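Local coordinates for protein leukotriene A-4 hydrolase (Saccharomyces cerevisiae, PDB 2XQ0) that acts as a zinc aminopeptidase that preferentially cleaves di- and tripeptides, with low epoxide hydrolase activity in vitro, at residues A[389-401]-A[454-466]. Sequence-based numbering, arbitrary orientation.
Sequences PYEKGFNLLFHLE and WLYKPGMPPRPHF. With BES (2-(3-amino-2-hydroxy-4-phenyl-butyrylamino)-4-methyl-pentanoic acid), chain B.
The indole of Trp454 lies against helix 388-403 at Leu396, whose CA sits over the six-membered ring, 4.0 Å from its centroid, in a CH-pi contact. On the same residue CB meets Trp454 CE3 at 3.7 Å, and CG, turned anti to the backbone N (chi1 169°), places CD1 over one indole face near its rim, while CD2 touches Leu455 CD2. Pro462 CD approaches the opposite face, also toward the rim, holding the indole between helix and loop. The His399 ring lies nearly parallel to the pyrrole ring but slid off it. With an alanine at Trp454, a gap would probably open between Leu396 and Pro462, and His399 CD2 is likely to lose its contact with the indole. Farther along, Phe466 packs obliquely on Phe398, CE1 to CE2 at 3.7 Å with planes 45° apart, and its CZ meets the edge of Phe394. Asn395 OD1 stands at the rim of the Phe466 ring and 3.4 Å from Pro464 CG; ND2 donates a bent bond (2.8 Å) to Glu391 O from above the carbonyl plane, on the face opposite Asn395 N, limiting how the amide turns. At the polar edge Lys392, bent at chi3 (-88°), reaches the loop after helix 451-456: NZ donates to Gly459 O at 2.8 Å, in the carbonyl plane, and also bonds Ser369 O. Residues 454-466 thus wrap one side of helix 388-403, whose first turn carries Tyr390, the proton donor, its OH bonded to bestatin O3 at 3.0 Å; beside the HExxH zinc site, this helix is part of the catalytic domain of M1 aminopeptidases.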
loop_
_atom_site.group_PDB
_atom_site.type_symbol
_atom_site.label_atom_id
_atom_site.label_comp_id
_atom_site.label_asym_id
_atom_site.label_seq_id
_atom_site.Cartn_x
_atom_site.Cartn_y
_atom_site.Cartn_z
ATOM N N PRO A 389 -2.576 -4.818 10.363
ATOM C CA PRO A 389 -1.712 -3.706 10.794
ATOM C C PRO A 389 -2.351 -2.348 10.534
ATOM O O PRO A 389 -2.142 -1.406 11.308
ATOM C CB PRO A 389 -0.437 -3.876 9.941
ATOM C CG PRO A 389 -0.801 -4.872 8.853
ATOM C CD PRO A 389 -1.865 -5.758 9.479
ATOM N N TYR A 390 -3.108 -2.254 9.443
ATOM C CA TYR A 390 -3.787 -1.017 9.083
ATOM C C TYR A 390 -4.839 -0.663 10.126
ATOM O O TYR A 390 -4.799 0.405 10.732
ATOM C CB TYR A 390 -4.466 -1.174 7.710
ATOM C CG TYR A 390 -3.498 -1.344 6.551
ATOM C CD1 TYR A 390 -2.956 -2.592 6.237
ATOM C CD2 TYR A 390 -3.146 -0.258 5.761
ATOM C CE1 TYR A 390 -2.059 -2.742 5.170
ATOM C CE2 TYR A 390 -2.256 -0.396 4.693
ATOM C CZ TYR A 390 -1.720 -1.630 4.404
ATOM O OH TYR A 390 -0.851 -1.755 3.339
ATOM N N GLU A 391 -5.786 -1.564 10.318
ATOM C CA GLU A 391 -7.003 -1.235 11.057
ATOM C C GLU A 391 -6.933 -1.547 12.541
ATOM O O GLU A 391 -7.486 -0.810 13.346
ATOM C CB GLU A 391 -8.213 -1.938 10.442
ATOM C CG GLU A 391 -8.540 -1.491 9.007
ATOM C CD GLU A 391 -8.977 -0.030 8.915
ATOM O OE1 GLU A 391 -9.441 0.543 9.928
ATOM O OE2 GLU A 391 -8.847 0.554 7.822
ATOM N N LYS A 392 -6.304 -2.651 12.924
ATOM C CA LYS A 392 -6.083 -2.851 14.349
ATOM C C LYS A 392 -5.087 -1.789 14.801
ATOM O O LYS A 392 -5.185 -1.251 15.908
ATOM C CB LYS A 392 -5.585 -4.287 14.654
ATOM C CG LYS A 392 -5.598 -4.625 16.146
ATOM C CD LYS A 392 -5.058 -6.024 16.487
ATOM C CE LYS A 392 -6.129 -7.107 16.430
ATOM N NZ LYS A 392 -5.729 -8.380 17.170
ATOM N N GLY A 393 -4.123 -1.480 13.935
ATOM C CA GLY A 393 -3.159 -0.424 14.220
ATOM C C GLY A 393 -3.840 0.905 14.435
ATOM O O GLY A 393 -3.654 1.549 15.464
ATOM N N PHE A 394 -4.633 1.319 13.450
ATOM C CA PHE A 394 -5.459 2.516 13.588
ATOM C C PHE A 394 -6.311 2.509 14.854
ATOM O O PHE A 394 -6.392 3.508 15.568
ATOM C CB PHE A 394 -6.388 2.663 12.382
ATOM C CG PHE A 394 -7.563 3.544 12.663
ATOM C CD1 PHE A 394 -7.427 4.915 12.652
ATOM C CD2 PHE A 394 -8.781 2.996 13.000
ATOM C CE1 PHE A 394 -8.493 5.736 12.947
ATOM C CE2 PHE A 394 -9.860 3.817 13.295
ATOM C CZ PHE A 394 -9.716 5.185 13.266
ATOM N N ASN A 395 -6.981 1.398 15.132
ATOM C CA ASN A 395 -7.844 1.355 16.315
ATOM C C ASN A 395 -7.132 1.465 17.650
ATOM O O ASN A 395 -7.680 2.025 18.607
ATOM C CB ASN A 395 -8.758 0.131 16.280
ATOM C CG ASN A 395 -10.006 0.393 15.454
ATOM O OD1 ASN A 395 -10.875 1.163 15.863
ATOM N ND2 ASN A 395 -10.076 -0.201 14.265
ATOM N N LEU A 396 -5.909 0.956 17.730
ATOM C CA LEU A 396 -5.138 1.171 18.956
ATOM C C LEU A 396 -4.831 2.658 19.118
ATOM O O LEU A 396 -4.970 3.222 20.211
ATOM C CB LEU A 396 -3.851 0.341 18.948
ATOM C CG LEU A 396 -2.852 0.676 20.043
ATOM C CD1 LEU A 396 -3.534 0.605 21.396
ATOM C CD2 LEU A 396 -1.652 -0.267 19.969
ATOM N N LEU A 397 -4.458 3.320 18.023
ATOM C CA LEU A 397 -4.137 4.760 18.108
ATOM C C LEU A 397 -5.362 5.641 18.394
ATOM O O LEU A 397 -5.271 6.647 19.106
ATOM C CB LEU A 397 -3.444 5.223 16.831
ATOM C CG LEU A 397 -2.095 4.534 16.608
ATOM C CD1 LEU A 397 -1.542 4.861 15.240
ATOM C CD2 LEU A 397 -1.128 4.938 17.710
ATOM N N PHE A 398 -6.493 5.280 17.800
ATOM C CA PHE A 398 -7.743 5.970 18.042
ATOM C C PHE A 398 -8.183 5.813 19.519
ATOM O O PHE A 398 -8.734 6.742 20.125
ATOM C CB PHE A 398 -8.827 5.452 17.086
ATOM C CG PHE A 398 -10.131 6.212 17.187
ATOM C CD1 PHE A 398 -10.225 7.512 16.718
ATOM C CD2 PHE A 398 -11.251 5.631 17.767
ATOM C CE1 PHE A 398 -11.424 8.233 16.829
ATOM C CE2 PHE A 398 -12.448 6.340 17.873
ATOM C CZ PHE A 398 -12.527 7.648 17.399
ATOM N N HIS A 399 -7.939 4.631 20.081
ATOM C CA HIS A 399 -8.222 4.360 21.490
ATOM C C HIS A 399 -7.366 5.251 22.389
ATOM O O HIS A 399 -7.863 5.867 23.332
ATOM C CB HIS A 399 -7.952 2.885 21.801
ATOM C CG HIS A 399 -8.216 2.507 23.228
ATOM N ND1 HIS A 399 -9.457 2.635 23.811
ATOM C CD2 HIS A 399 -7.401 2.007 24.181
ATOM C CE1 HIS A 399 -9.393 2.233 25.067
ATOM N NE2 HIS A 399 -8.156 1.844 25.318
ATOM N N LEU A 400 -6.079 5.329 22.066
ATOM C CA LEU A 400 -5.133 6.157 22.798
ATOM C C LEU A 400 -5.503 7.636 22.717
ATOM O O LEU A 400 -5.483 8.341 23.721
ATOM C CB LEU A 400 -3.719 5.932 22.256
ATOM C CG LEU A 400 -3.116 4.565 22.608
ATOM C CD1 LEU A 400 -1.705 4.403 22.025
ATOM C CD2 LEU A 400 -3.108 4.329 24.117
ATOM N N GLU A 401 -5.816 8.105 21.510
ATOM C CA GLU A 401 -6.334 9.456 21.319
ATOM C C GLU A 401 -7.469 9.728 22.305
ATOM O O GLU A 401 -7.489 10.749 22.983
ATOM C CB GLU A 401 -6.860 9.620 19.884
ATOM C CG GLU A 401 -7.459 10.981 19.587
ATOM C CD GLU A 401 -8.216 11.035 18.261
ATOM O OE1 GLU A 401 -7.611 10.739 17.195
ATOM O OE2 GLU A 401 -9.419 11.403 18.287
ATOM N N TRP A 454 -4.145 -5.817 22.935
ATOM C CA TRP A 454 -3.945 -4.998 21.749
ATOM C C TRP A 454 -2.751 -5.463 20.919
ATOM O O TRP A 454 -2.862 -5.636 19.712
ATOM C CB TRP A 454 -3.771 -3.526 22.125
ATOM C CG TRP A 454 -5.063 -2.817 22.409
ATOM C CD1 TRP A 454 -5.559 -2.479 23.635
ATOM C CD2 TRP A 454 -6.024 -2.361 21.446
ATOM N NE1 TRP A 454 -6.766 -1.836 23.495
ATOM C CE2 TRP A 454 -7.071 -1.745 22.161
ATOM C CE3 TRP A 454 -6.091 -2.400 20.049
ATOM C CZ2 TRP A 454 -8.176 -1.183 21.529
ATOM C CZ3 TRP A 454 -7.181 -1.840 19.425
ATOM C CH2 TRP A 454 -8.214 -1.243 20.164
ATOM N N LEU A 455 -1.606 -5.659 21.564
ATOM C CA LEU A 455 -0.391 -5.966 20.823
ATOM C C LEU A 455 -0.203 -7.439 20.423
ATOM O O LEU A 455 0.291 -7.730 19.325
ATOM C CB LEU A 455 0.833 -5.444 21.571
ATOM C CG LEU A 455 0.893 -3.933 21.787
ATOM C CD1 LEU A 455 2.191 -3.564 22.473
ATOM C CD2 LEU A 455 0.757 -3.168 20.482
ATOM N N TYR A 456 -0.592 -8.372 21.281
ATOM C CA TYR A 456 -0.226 -9.774 21.063
ATOM C C TYR A 456 -1.384 -10.766 20.960
ATOM O O TYR A 456 -1.160 -11.944 20.754
ATOM C CB TYR A 456 0.785 -10.241 22.120
ATOM C CG TYR A 456 2.108 -9.534 22.000
ATOM C CD1 TYR A 456 3.047 -9.949 21.075
ATOM C CD2 TYR A 456 2.402 -8.426 22.787
ATOM C CE1 TYR A 456 4.254 -9.287 20.938
ATOM C CE2 TYR A 456 3.606 -7.755 22.657
ATOM C CZ TYR A 456 4.526 -8.195 21.735
ATOM O OH TYR A 456 5.725 -7.542 21.599
ATOM N N LYS A 457 -2.618 -10.306 21.094
ATOM C CA LYS A 457 -3.737 -11.240 21.072
ATOM C C LYS A 457 -4.382 -11.200 19.696
ATOM O O LYS A 457 -4.438 -10.139 19.076
ATOM C CB LYS A 457 -4.751 -10.868 22.161
ATOM C CG LYS A 457 -5.664 -11.999 22.625
ATOM C CD LYS A 457 -5.651 -12.114 24.148
ATOM C CE LYS A 457 -7.045 -11.939 24.749
ATOM N NZ LYS A 457 -7.945 -13.103 24.488
ATOM N N PRO A 458 -4.857 -12.354 19.209
ATOM C CA PRO A 458 -5.561 -12.488 17.923
ATOM C C PRO A 458 -7.018 -12.012 17.929
ATOM O O PRO A 458 -7.610 -11.854 18.992
ATOM C CB PRO A 458 -5.525 -14.002 17.664
ATOM C CG PRO A 458 -5.393 -14.620 19.034
ATOM C CD PRO A 458 -4.507 -13.667 19.784
ATOM N N GLY A 459 -7.589 -11.784 16.747
ATOM C CA GLY A 459 -9.001 -11.436 16.641
ATOM C C GLY A 459 -9.296 -9.946 16.600
ATOM O O GLY A 459 -8.375 -9.129 16.565
ATOM N N MET A 460 -10.584 -9.594 16.580
ATOM C CA MET A 460 -11.009 -8.192 16.566
ATOM C C MET A 460 -10.723 -7.541 17.904
ATOM O O MET A 460 -10.950 -8.137 18.940
ATOM C CB MET A 460 -12.508 -8.076 16.279
ATOM C CG MET A 460 -12.931 -8.702 14.981
ATOM S SD MET A 460 -12.282 -7.769 13.589
ATOM C CE MET A 460 -13.294 -6.288 13.657
ATOM N N PRO A 461 -10.229 -6.301 17.888
ATOM C CA PRO A 461 -10.100 -5.645 19.181
ATOM C C PRO A 461 -11.474 -5.186 19.673
ATOM O O PRO A 461 -12.464 -5.361 18.973
ATOM C CB PRO A 461 -9.227 -4.444 18.851
ATOM C CG PRO A 461 -9.574 -4.110 17.444
ATOM C CD PRO A 461 -9.994 -5.375 16.770
ATOM N N PRO A 462 -11.538 -4.582 20.865
ATOM C CA PRO A 462 -12.823 -4.055 21.315
ATOM C C PRO A 462 -13.348 -3.004 20.337
ATOM O O PRO A 462 -12.561 -2.203 19.830
ATOM C CB PRO A 462 -12.476 -3.401 22.660
ATOM C CG PRO A 462 -11.295 -4.134 23.144
ATOM C CD PRO A 462 -10.491 -4.439 21.891
ATOM N N ARG A 463 -14.659 -2.979 20.117
ATOM C CA ARG A 463 -15.238 -2.112 19.087
ATOM C C ARG A 463 -15.524 -0.703 19.585
ATOM O O ARG A 463 -16.240 -0.504 20.570
ATOM C CB ARG A 463 -16.526 -2.715 18.521
ATOM C CG ARG A 463 -17.107 -1.889 17.367
ATOM C CD ARG A 463 -18.282 -2.619 16.753
ATOM N NE ARG A 463 -19.407 -2.649 17.675
ATOM C CZ ARG A 463 -20.479 -3.421 17.521
ATOM N NH1 ARG A 463 -20.547 -4.263 16.500
ATOM N NH2 ARG A 463 -21.470 -3.368 18.404
ATOM N N PRO A 464 -14.982 0.297 18.891
ATOM C CA PRO A 464 -15.252 1.663 19.347
ATOM C C PRO A 464 -16.654 2.131 18.961
ATOM O O PRO A 464 -17.346 1.454 18.205
ATOM C CB PRO A 464 -14.197 2.486 18.611
ATOM C CG PRO A 464 -13.890 1.684 17.377
ATOM C CD PRO A 464 -14.103 0.237 17.705
ATOM N N HIS A 465 -17.059 3.290 19.466
ATOM C CA HIS A 465 -18.378 3.831 19.157
ATOM C C HIS A 465 -18.276 4.920 18.102
ATOM O O HIS A 465 -18.279 6.111 18.419
ATOM C CB HIS A 465 -19.044 4.374 20.423
ATOM C CG HIS A 465 -19.186 3.351 21.509
ATOM N ND1 HIS A 465 -18.231 3.165 22.486
ATOM C CD2 HIS A 465 -20.160 2.443 21.759
ATOM C CE1 HIS A 465 -18.618 2.199 23.300
ATOM N NE2 HIS A 465 -19.784 1.744 22.880
ATOM N N PHE A 466 -18.190 4.501 16.845
ATOM C CA PHE A 466 -18.067 5.432 15.733
ATOM C C PHE A 466 -19.357 6.188 15.469
ATOM O O PHE A 466 -20.462 5.651 15.615
ATOM C CB PHE A 466 -17.632 4.711 14.462
ATOM C CG PHE A 466 -16.243 4.163 14.533
ATOM C CD1 PHE A 466 -15.194 4.969 14.945
ATOM C CD2 PHE A 466 -15.984 2.848 14.178
ATOM C CE1 PHE A 466 -13.913 4.470 15.022
ATOM C CE2 PHE A 466 -14.707 2.344 14.241
ATOM C CZ PHE A 466 -13.664 3.163 14.666
HETATM N N2 BES B . 2.962 0.673 0.207
HETATM C C1 BES B . 1.613 0.330 0.605
HETATM C C6 BES B . 1.123 -0.883 -0.188
HETATM C C7 BES B . 1.969 -2.094 0.136
HETATM C C8 BES B . 2.259 -2.397 1.462
HETATM C C12 BES B . 2.474 -2.891 -0.886
HETATM C C9 BES B . 3.042 -3.505 1.766
HETATM C C11 BES B . 3.259 -4.000 -0.581
HETATM C C10 BES B . 3.543 -4.308 0.746
HETATM C C2 BES B . 0.657 1.513 0.400
HETATM O O2 BES B . 1.035 2.715 1.085
HETATM C C3 BES B . -0.689 1.075 0.872
HETATM O O3 BES B . -0.938 0.931 2.071
HETATM N N1 BES B . -1.494 0.860 -0.161
HETATM C C4 BES B . -2.875 0.423 -0.147
HETATM C C13 BES B . -3.656 1.725 -0.277
HETATM C C14 BES B . -4.709 1.895 0.810
HETATM C C15 BES B . -5.069 3.368 0.965
HETATM C C16 BES B . -4.258 1.297 2.141
HETATM C C5 BES B . -3.076 -0.393 -1.391
HETATM O O1 BES B . -3.971 -1.268 -1.405
HETATM O O4 BES B . -2.327 -0.169 -2.375
#